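Local atomic coordinates of N-acetyl-L-2,4-diaminobutyric acid deacetylase (PDB entry 6TWM), a protein that probably catalyses the zinc-dependent removal of the acetyl group from N-acetyl-L-2,4-diaminobutyric acid, giving 2,4-diaminobutyric acid during bacterial ectoine breakdown. Residues Gly62-Asp67 and Ala147-Ser152; Gly114-Ser119 and Thr127-Ile132; Tyr188-Leu193 and Leu257-Asp262. One frame throughout, in Å; residues are numbered along the deposited sequence.

Contact 1 of 3, residues Gly62-Asp67 and Ala147-Ser152; sequences GANHGD and AVDFHS. With DAB (2,4-diaminobutyric acid), chain N.
Gly62 and Phe150 bring the two backbones closest, their CA atoms 5.0 Å apart, where the loop after strand 57-61 passes the end of strand 146-149. The hydrogen bonds that join the two backbones run through water. One water accepts from Asn64 N at 2.7 Å and lies within donating distance of both Phe150 O and Asp149 OD1; a second donates to Phe150 O and accepts a weak bond from His65 N. Phe150 O has both waters at 2.7 Å.

Asn64 supplies the direct polar link. With CG anti to its own N (chi1 -177°), its amide swings across to the strand, and ND2 donates to Asp149 OD2 at 3.1 Å in a nearly straight bond (173°). The oxygen is met on its syn side, and it lies almost in the amide plane, although amide and carboxylate planes are turned 58° apart. OD1 of the same carboxylate is taken by Thr61 OG1. The imidazole of His151 lies beside this bond, its CE1 3.3 Å from Asn64 CB; His151 NE2 also faces Asp149 OD2, but that contact is too short for its geometry to be trusted.

The rings of His65 and His151 meet rim to rim, neither over the other's face, with ND1 of each 3.4 Å apart. His65 NE2 bonds to Asn115 OD1, which helps fix the rotation of the ring. The bound product, 2,4-diaminobutyric acid, stands a little off, its OXT 3.8 Å from His65 CE1.

Together with Glu68, which bonds weakly to His151 ND1, these histidines form the zinc site. The spacing, His65 and Glu68 three apart and His151 far downstream just after a strand, is the HxxE...H metal motif of the M14 zinc-peptidase fold shared by the aspartoacylase and succinylglutamate desuccinylase family.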
loop_
_atom_site.group_PDB
_atom_site.type_symbol
_atom_site.label_atom_id
_atom_site.label_comp_id
_atom_site.label_asym_id
_atom_site.label_seq_id
_atom_site.Cartn_x
_atom_site.Cartn_y
_atom_site.Cartn_z
ATOM N N GLY A 62 1.440 -7.238 -1.230
ATOM C CA GLY A 62 2.335 -6.334 -0.548
ATOM C C GLY A 62 3.428 -5.893 -1.501
ATOM O O GLY A 62 3.682 -6.525 -2.525
ATOM N N ALA A 63 4.070 -4.782 -1.146
ATOM C CA ALA A 63 5.150 -4.211 -1.951
ATOM C C ALA A 63 4.677 -3.867 -3.362
ATOM O O ALA A 63 5.388 -4.087 -4.347
ATOM C CB ALA A 63 6.366 -5.139 -1.998
ATOM N N ASN A 64 3.453 -3.339 -3.466
ATOM C CA ASN A 64 3.060 -2.619 -4.674
ATOM C C ASN A 64 4.151 -1.627 -5.056
ATOM O O ASN A 64 4.604 -1.588 -6.204
ATOM C CB ASN A 64 1.717 -1.917 -4.440
ATOM C CG ASN A 64 1.180 -1.201 -5.679
ATOM O OD1 ASN A 64 1.915 -0.879 -6.612
ATOM N ND2 ASN A 64 -0.123 -0.946 -5.681
ATOM N N HIS A 65 4.590 -0.826 -4.091
ATOM C CA HIS A 65 5.845 -0.095 -4.172
ATOM C C HIS A 65 6.899 -0.864 -3.383
ATOM O O HIS A 65 6.621 -1.374 -2.294
ATOM C CB HIS A 65 5.691 1.328 -3.632
ATOM C CG HIS A 65 4.697 2.157 -4.387
ATOM N ND1 HIS A 65 3.494 2.558 -3.845
ATOM C CD2 HIS A 65 4.724 2.651 -5.648
ATOM C CE1 HIS A 65 2.828 3.271 -4.737
ATOM N NE2 HIS A 65 3.552 3.343 -5.839
ATOM N N GLY A 66 8.109 -0.940 -3.939
ATOM C CA GLY A 66 9.071 -1.929 -3.478
ATOM C C GLY A 66 9.616 -1.688 -2.084
ATOM O O GLY A 66 9.948 -2.645 -1.377
ATOM N N ASP A 67 9.713 -0.427 -1.664
ATOM C CA ASP A 67 10.388 -0.066 -0.418
ATOM C C ASP A 67 9.411 0.117 0.738
ATOM O O ASP A 67 9.607 0.976 1.602
ATOM C CB ASP A 67 11.230 1.194 -0.616
ATOM C CG ASP A 67 10.415 2.385 -1.091
ATOM O OD1 ASP A 67 9.220 2.212 -1.405
ATOM O OD2 ASP A 67 10.973 3.502 -1.153
ATOM N N ALA A 147 -9.708 -7.443 -1.901
ATOM C CA ALA A 147 -8.327 -7.128 -2.241
ATOM C C ALA A 147 -7.737 -6.263 -1.138
ATOM O O ALA A 147 -8.245 -5.171 -0.862
ATOM C CB ALA A 147 -8.233 -6.423 -3.597
ATOM N N VAL A 148 -6.684 -6.759 -0.498
ATOM C CA VAL A 148 -5.921 -6.005 0.490
ATOM C C VAL A 148 -4.567 -5.686 -0.128
ATOM O O VAL A 148 -3.788 -6.595 -0.445
ATOM C CB VAL A 148 -5.769 -6.781 1.807
ATOM C CG1 VAL A 148 -5.006 -5.954 2.832
ATOM C CG2 VAL A 148 -7.139 -7.182 2.343
ATOM N N ASP A 149 -4.293 -4.397 -0.312
ATOM C CA ASP A 149 -3.090 -3.925 -0.991
ATOM C C ASP A 149 -2.322 -3.027 -0.027
ATOM O O ASP A 149 -2.671 -1.856 0.161
ATOM C CB ASP A 149 -3.451 -3.196 -2.281
ATOM C CG ASP A 149 -2.236 -2.818 -3.094
ATOM O OD1 ASP A 149 -1.478 -3.728 -3.495
ATOM O OD2 ASP A 149 -2.047 -1.610 -3.341
ATOM N N PHE A 150 -1.273 -3.577 0.575
ATOM C CA PHE A 150 -0.539 -2.873 1.615
ATOM C C PHE A 150 0.311 -1.748 1.040
ATOM O O PHE A 150 0.877 -1.854 -0.050
ATOM C CB PHE A 150 0.353 -3.846 2.379
ATOM C CG PHE A 150 -0.384 -4.676 3.387
ATOM C CD1 PHE A 150 -0.814 -4.121 4.581
ATOM C CD2 PHE A 150 -0.639 -6.017 3.144
ATOM C CE1 PHE A 150 -1.487 -4.888 5.509
ATOM C CE2 PHE A 150 -1.312 -6.788 4.069
ATOM C CZ PHE A 150 -1.737 -6.223 5.255
ATOM N N HIS A 151 0.415 -0.664 1.806
ATOM C CA HIS A 151 1.244 0.469 1.431
ATOM C C HIS A 151 1.824 1.108 2.685
ATOM O O HIS A 151 1.215 1.079 3.757
ATOM C CB HIS A 151 0.454 1.512 0.634
ATOM C CG HIS A 151 0.148 1.097 -0.768
ATOM N ND1 HIS A 151 1.048 1.243 -1.801
ATOM C CD2 HIS A 151 -0.960 0.539 -1.312
ATOM C CE1 HIS A 151 0.507 0.798 -2.920
ATOM N NE2 HIS A 151 -0.711 0.364 -2.651
ATOM N N SER A 152 3.018 1.681 2.534
ATOM C CA SER A 152 3.667 2.453 3.581
ATOM C C SER A 152 4.338 3.658 2.936
ATOM O O SER A 152 4.232 3.879 1.725
ATOM C CB SER A 152 4.658 1.591 4.371
ATOM O OG SER A 152 4.065 0.354 4.736
HETATM N N DAB N . 0.310 6.482 -3.703
HETATM C CA DAB N . 0.462 6.995 -2.348
HETATM C C DAB N . 1.693 6.410 -1.585
HETATM O O DAB N . 2.471 7.212 -0.995
HETATM C CB DAB N . -0.776 6.723 -1.497
HETATM C CG DAB N . -2.061 7.144 -2.200
HETATM N ND DAB N . -2.453 8.528 -2.040
HETATM O OXT DAB N . 1.835 5.158 -1.603
HETATM O O HOH W 1 1.222 -3.775 -1.955
HETATM O O HOH W 2 3.296 -1.114 -1.023
#

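Contact 2 of 3, residues Gly114-Ser119 and Thr127-Ile132; sequences GNLNRS and TVTEKI
Van der Waals packing of Gly114, Leu116 and Ser119 on Thr129 joins a tight turn of the loop after helix 99-104 to the first turn of helix 128-140, at a partly buried site on the catalytic domain. No hydrogen bond passes directly between the two segments.

Thr129 is the centre of it. Its CG2 is anti to the backbone N, which turns the methyl into the loop, where Leu116 CD1 and Ser119 OG each approach it to 3.6 Å. OG1, on the other branch, faces Gly114 CA at 3.9 Å; a CB on Gly114 would run into this oxygen. One turn further along the helix, Ile132 CG2 meets the same Leu116 methyl, CD1, at 4.0 Å. Leu116 reaches both because its chain leaves anti to its N (chi1 -179°) and then bends.

Ser119 OG donates to Asn115 O at 3.0 Å, from above the carbonyl plane, while Arg118 N comes to the same oxygen from the opposite face. With alanine in place of Ser119 the hydroxyl is gone, and Asn115 O would probably keep the Arg118 N bond alone while a gap opens beside the Thr129 methyl. The helix start is secured separately by a capping box: Glu130 N gives to Thr127 OG1 at 3.0 Å, and Thr127 N returns the bond to Glu130 OE1 at 2.9 Å. Asp112 ties the pieces, receiving Gly114 N on one carboxylate oxygen and Thr129 N on the other.

The turn carries Asn115, partner of His65. Methyl groups of Thr129, Leu116 and Ile132, with the Ser119 hydroxyl and Gly114 CA, make the interface. That hydroxyl bonds within its own turn and the capping box within the helix start, consistent with a turn seated on the helix by apolar packing and by the Asp112 bridge.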
loop_
_atom_site.group_PDB
_atom_site.type_symbol
_atom_site.label_atom_id
_atom_site.label_comp_id
_atom_site.label_asym_id
_atom_site.label_seq_id
_atom_site.Cartn_x
_atom_site.Cartn_y
_atom_site.Cartn_z
ATOM N N GLY A 114 8.965 1.629 -13.632
ATOM C CA GLY A 114 7.515 1.602 -13.638
ATOM C C GLY A 114 6.942 1.708 -12.241
ATOM O O GLY A 114 7.310 0.945 -11.340
ATOM N N ASN A 115 6.046 2.671 -12.054
ATOM C CA ASN A 115 5.238 2.770 -10.847
ATOM C C ASN A 115 4.037 1.847 -11.018
ATOM O O ASN A 115 3.151 2.118 -11.834
ATOM C CB ASN A 115 4.813 4.218 -10.621
ATOM C CG ASN A 115 4.025 4.411 -9.340
ATOM O OD1 ASN A 115 3.619 3.452 -8.685
ATOM N ND2 ASN A 115 3.810 5.669 -8.973
ATOM N N LEU A 116 4.013 0.745 -10.265
ATOM C CA LEU A 116 2.941 -0.229 -10.434
ATOM C C LEU A 116 1.586 0.357 -10.065
ATOM O O LEU A 116 0.571 0.004 -10.675
ATOM C CB LEU A 116 3.222 -1.483 -9.605
ATOM C CG LEU A 116 2.173 -2.595 -9.732
ATOM C CD1 LEU A 116 2.056 -3.075 -11.173
ATOM C CD2 LEU A 116 2.488 -3.759 -8.811
ATOM N N ASN A 117 1.542 1.260 -9.089
ATOM C CA ASN A 117 0.273 1.860 -8.701
ATOM C C ASN A 117 -0.133 3.018 -9.603
ATOM O O ASN A 117 -1.035 3.779 -9.239
ATOM C CB ASN A 117 0.319 2.326 -7.246
ATOM C CG ASN A 117 -1.040 2.238 -6.570
ATOM O OD1 ASN A 117 -1.949 1.566 -7.064
ATOM N ND2 ASN A 117 -1.187 2.921 -5.441
ATOM N N ARG A 118 0.527 3.177 -10.752
ATOM C CA ARG A 118 0.067 4.073 -11.804
ATOM C C ARG A 118 -0.013 3.354 -13.144
ATOM O O ARG A 118 -0.178 4.009 -14.180
ATOM C CB ARG A 118 0.976 5.303 -11.918
ATOM C CG ARG A 118 0.939 6.209 -10.700
ATOM C CD ARG A 118 -0.378 6.966 -10.604
ATOM N NE ARG A 118 -0.469 7.735 -9.363
ATOM C CZ ARG A 118 -1.525 8.460 -9.005
ATOM N NH1 ARG A 118 -2.588 8.521 -9.793
ATOM N NH2 ARG A 118 -1.516 9.123 -7.856
ATOM N N SER A 119 0.090 2.025 -13.148
ATOM C CA SER A 119 0.199 1.246 -14.372
ATOM C C SER A 119 -1.071 0.493 -14.737
ATOM O O SER A 119 -1.060 -0.257 -15.717
ATOM C CB SER A 119 1.360 0.250 -14.259
ATOM O OG SER A 119 2.607 0.884 -14.473
ATOM N N THR A 127 5.536 -3.076 -20.723
ATOM C CA THR A 127 6.691 -3.248 -19.861
ATOM C C THR A 127 6.455 -4.380 -18.862
ATOM O O THR A 127 5.347 -4.908 -18.719
ATOM C CB THR A 127 6.998 -1.950 -19.117
ATOM O OG1 THR A 127 5.962 -1.693 -18.163
ATOM C CG2 THR A 127 7.081 -0.786 -20.084
ATOM N N VAL A 128 7.532 -4.754 -18.165
ATOM C CA VAL A 128 7.441 -5.758 -17.106
ATOM C C VAL A 128 6.362 -5.370 -16.107
ATOM O O VAL A 128 5.531 -6.194 -15.706
ATOM C CB VAL A 128 8.806 -5.930 -16.417
ATOM C CG1 VAL A 128 8.749 -7.033 -15.371
ATOM C CG2 VAL A 128 9.881 -6.213 -17.442
ATOM N N THR A 129 6.359 -4.101 -15.696
ATOM C CA THR A 129 5.365 -3.628 -14.741
ATOM C C THR A 129 3.965 -3.642 -15.346
ATOM O O THR A 129 3.003 -4.060 -14.690
ATOM C CB THR A 129 5.733 -2.221 -14.258
ATOM O OG1 THR A 129 7.037 -2.241 -13.661
ATOM C CG2 THR A 129 4.732 -1.729 -13.235
ATOM N N GLU A 130 3.832 -3.199 -16.598
ATOM C CA GLU A 130 2.526 -3.208 -17.251
ATOM C C GLU A 130 2.000 -4.628 -17.416
ATOM O O GLU A 130 0.789 -4.864 -17.328
ATOM C CB GLU A 130 2.614 -2.508 -18.607
ATOM C CG GLU A 130 2.655 -0.994 -18.522
ATOM C CD GLU A 130 2.960 -0.347 -19.857
ATOM O OE1 GLU A 130 3.438 -1.054 -20.768
ATOM O OE2 GLU A 130 2.718 0.870 -19.995
ATOM N N LYS A 131 2.894 -5.587 -17.664
ATOM C CA LYS A 131 2.472 -6.979 -17.744
ATOM C C LYS A 131 1.994 -7.493 -16.392
ATOM O O LYS A 131 1.066 -8.308 -16.334
ATOM C CB LYS A 131 3.611 -7.848 -18.275
ATOM C CG LYS A 131 3.896 -7.658 -19.760
ATOM C CD LYS A 131 5.060 -8.522 -20.217
ATOM C CE LYS A 131 5.388 -8.278 -21.681
ATOM N NZ LYS A 131 6.579 -9.055 -22.132
ATOM N N ILE A 132 2.607 -7.030 -15.302
ATOM C CA ILE A 132 2.125 -7.396 -13.974
ATOM C C ILE A 132 0.734 -6.821 -13.742
ATOM O O ILE A 132 -0.174 -7.520 -13.275
ATOM C CB ILE A 132 3.111 -6.928 -12.889
ATOM C CG1 ILE A 132 4.423 -7.711 -12.983
ATOM C CG2 ILE A 132 2.491 -7.082 -11.507
ATOM C CD1 ILE A 132 5.513 -7.192 -12.066
#

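Contact 3 of 3, residues Tyr188-Leu193 and Leu257-Asp262; sequences YSVELL and LTMPDD
Two backbone hydrogen bonds pair strand 188-192 with the end of strand 255-258 in parallel, Val190 beside Leu257 and Glu191 beside Thr258. Leu257 N gives to Ser189 O at 2.7 Å, and Glu191 N gives to Leu257 O at 3.2 Å. The latter carbonyl also receives the CA-H of Val190. Leu257 therefore uses both its N and its O on this neighbour.

The apolar contacts gather largely on the face of Val190 and Leu257. Leu257 CD1 presses on Tyr188 CD2 at 3.3 Å, obliquely to the ring. Met259, bent at its third torsion (chi3 -79°), sets CE 3.5 Å from Val190 CG1, and Leu192 CD2 lies alongside the same methyl. Past the pairing, Leu193 CB packs on Met259 CB at 3.7 Å.

On the other face Glu191 and Thr258 run side by side, the aliphatic CG of Glu191 3.5 Å from Thr258 CG2.

This is a parallel edge pairing of the large mixed sheet, with strand 255-258 outermost; the Leu192 side chain comes within about 4 Å (nearest atoms) of the bound 2,4-diaminobutyric acid. Strand 162-166 flanks 188-192 on its other side, and strand 312-318 of a second, antiparallel sheet packs over Tyr188, Leu257 and Met259.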
loop_
_atom_site.group_PDB
_atom_site.type_symbol
_atom_site.label_atom_id
_atom_site.label_comp_id
_atom_site.label_asym_id
_atom_site.label_seq_id
_atom_site.Cartn_x
_atom_site.Cartn_y
_atom_site.Cartn_z
ATOM N N TYR A 188 -5.302 4.619 13.249
ATOM C CA TYR A 188 -6.050 5.682 12.601
ATOM C C TYR A 188 -6.835 5.114 11.427
ATOM O O TYR A 188 -6.474 4.089 10.841
ATOM C CB TYR A 188 -5.138 6.824 12.128
ATOM C CG TYR A 188 -4.585 7.655 13.261
ATOM C CD1 TYR A 188 -3.510 7.209 14.015
ATOM C CD2 TYR A 188 -5.162 8.867 13.603
ATOM C CE1 TYR A 188 -3.011 7.962 15.062
ATOM C CE2 TYR A 188 -4.672 9.626 14.645
ATOM C CZ TYR A 188 -3.597 9.171 15.375
ATOM O OH TYR A 188 -3.104 9.926 16.418
ATOM N N SER A 189 -7.931 5.793 11.101
ATOM C CA SER A 189 -8.798 5.411 9.996
ATOM C C SER A 189 -9.040 6.638 9.138
ATOM O O SER A 189 -9.336 7.718 9.659
ATOM C CB SER A 189 -10.119 4.828 10.499
ATOM O OG SER A 189 -9.909 4.047 11.660
ATOM N N VAL A 190 -8.912 6.473 7.829
ATOM C CA VAL A 190 -8.756 7.600 6.924
ATOM C C VAL A 190 -9.683 7.431 5.734
ATOM O O VAL A 190 -9.926 6.313 5.272
ATOM C CB VAL A 190 -7.285 7.721 6.468
ATOM C CG1 VAL A 190 -7.125 8.745 5.357
ATOM C CG2 VAL A 190 -6.430 8.089 7.655
ATOM N N GLU A 191 -10.230 8.543 5.262
ATOM C CA GLU A 191 -10.810 8.601 3.931
ATOM C C GLU A 191 -9.886 9.468 3.078
ATOM O O GLU A 191 -9.853 10.694 3.220
ATOM C CB GLU A 191 -12.262 9.089 3.966
ATOM C CG GLU A 191 -12.547 10.489 4.482
ATOM C CD GLU A 191 -14.047 10.769 4.540
ATOM O OE1 GLU A 191 -14.833 9.795 4.571
ATOM O OE2 GLU A 191 -14.448 11.954 4.526
ATOM N N LEU A 192 -9.109 8.808 2.219
ATOM C CA LEU A 192 -7.993 9.446 1.534
ATOM C C LEU A 192 -8.477 10.366 0.422
ATOM O O LEU A 192 -9.368 10.012 -0.352
ATOM C CB LEU A 192 -7.069 8.385 0.935
ATOM C CG LEU A 192 -5.854 7.830 1.681
ATOM C CD1 LEU A 192 -5.274 6.658 0.905
ATOM C CD2 LEU A 192 -4.796 8.892 1.871
ATOM N N LEU A 193 -7.866 11.550 0.331
ATOM C CA LEU A 193 -8.035 12.410 -0.839
ATOM C C LEU A 193 -7.027 11.973 -1.897
ATOM O O LEU A 193 -6.000 12.611 -2.147
ATOM C CB LEU A 193 -7.877 13.879 -0.478
ATOM C CG LEU A 193 -8.371 14.915 -1.505
ATOM C CD1 LEU A 193 -7.311 15.276 -2.543
ATOM C CD2 LEU A 193 -9.653 14.433 -2.200
ATOM N N LEU A 257 -9.950 10.166 10.592
ATOM C CA LEU A 257 -9.389 11.356 9.973
ATOM C C LEU A 257 -9.856 11.444 8.530
ATOM O O LEU A 257 -10.123 10.428 7.883
ATOM C CB LEU A 257 -7.859 11.350 10.010
ATOM C CG LEU A 257 -7.180 11.146 11.362
ATOM C CD1 LEU A 257 -5.691 11.064 11.148
ATOM C CD2 LEU A 257 -7.521 12.270 12.322
ATOM N N THR A 258 -9.950 12.674 8.031
ATOM C CA THR A 258 -10.320 12.928 6.647
ATOM C C THR A 258 -9.319 13.887 6.021
ATOM O O THR A 258 -8.571 14.583 6.713
ATOM C CB THR A 258 -11.732 13.523 6.523
ATOM O OG1 THR A 258 -11.745 14.843 7.079
ATOM C CG2 THR A 258 -12.750 12.663 7.254
ATOM N N MET A 259 -9.320 13.913 4.690
ATOM C CA MET A 259 -8.556 14.883 3.907
ATOM C C MET A 259 -9.517 15.529 2.921
ATOM O O MET A 259 -9.677 15.056 1.787
ATOM C CB MET A 259 -7.382 14.225 3.191
ATOM C CG MET A 259 -6.099 14.238 3.987
ATOM S SD MET A 259 -4.910 13.087 3.292
ATOM C CE MET A 259 -5.554 11.562 3.950
ATOM N N PRO A 260 -10.186 16.611 3.320
ATOM C CA PRO A 260 -11.185 17.215 2.432
ATOM C C PRO A 260 -10.608 18.124 1.365
ATOM O O PRO A 260 -11.301 18.388 0.372
ATOM C CB PRO A 260 -12.070 18.011 3.400
ATOM C CG PRO A 260 -11.133 18.399 4.499
ATOM C CD PRO A 260 -10.149 17.263 4.641
ATOM N N ASP A 261 -9.373 18.596 1.515
ATOM C CA ASP A 261 -8.918 19.752 0.758
ATOM C C ASP A 261 -7.494 19.561 0.260
ATOM O O ASP A 261 -6.734 18.734 0.769
ATOM C CB ASP A 261 -8.992 21.023 1.609
ATOM C CG ASP A 261 -10.374 21.626 1.626
ATOM O OD1 ASP A 261 -10.989 21.722 0.545
ATOM O OD2 ASP A 261 -10.853 21.992 2.719
ATOM N N ASP A 262 -7.151 20.357 -0.758
ATOM C CA ASP A 262 -5.761 20.511 -1.167
ATOM C C ASP A 262 -4.913 21.074 -0.038
ATOM O O ASP A 262 -3.716 20.778 0.051
ATOM C CB ASP A 262 -5.661 21.444 -2.373
ATOM C CG ASP A 262 -5.807 20.720 -3.685
ATOM O OD1 ASP A 262 -5.405 19.541 -3.758
ATOM O OD2 ASP A 262 -6.318 21.333 -4.646
#

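Overall arrangement
Contact 2 is nested within the chain loop that contact 1 closes, and contact 3 follows in series. Contacts 1 and 2, with centres 13 Å apart, touch through the His65-Asn115 pair, and Asn64 packs against Leu116 and Asn117, which is consistent with the turn positioning a zinc ligand. Contact 3 is more remote, its centre about 19 Å from that of contact 1 and 26 Å from that of contact 2. Contacts 1 and 3 still reach the same mixed sheet. The zinc-binding histidines lie in loops just past the ends of inner strands 57-61 and 146-149, while contact 3 lies where the sheet's edge meets the later antiparallel strands.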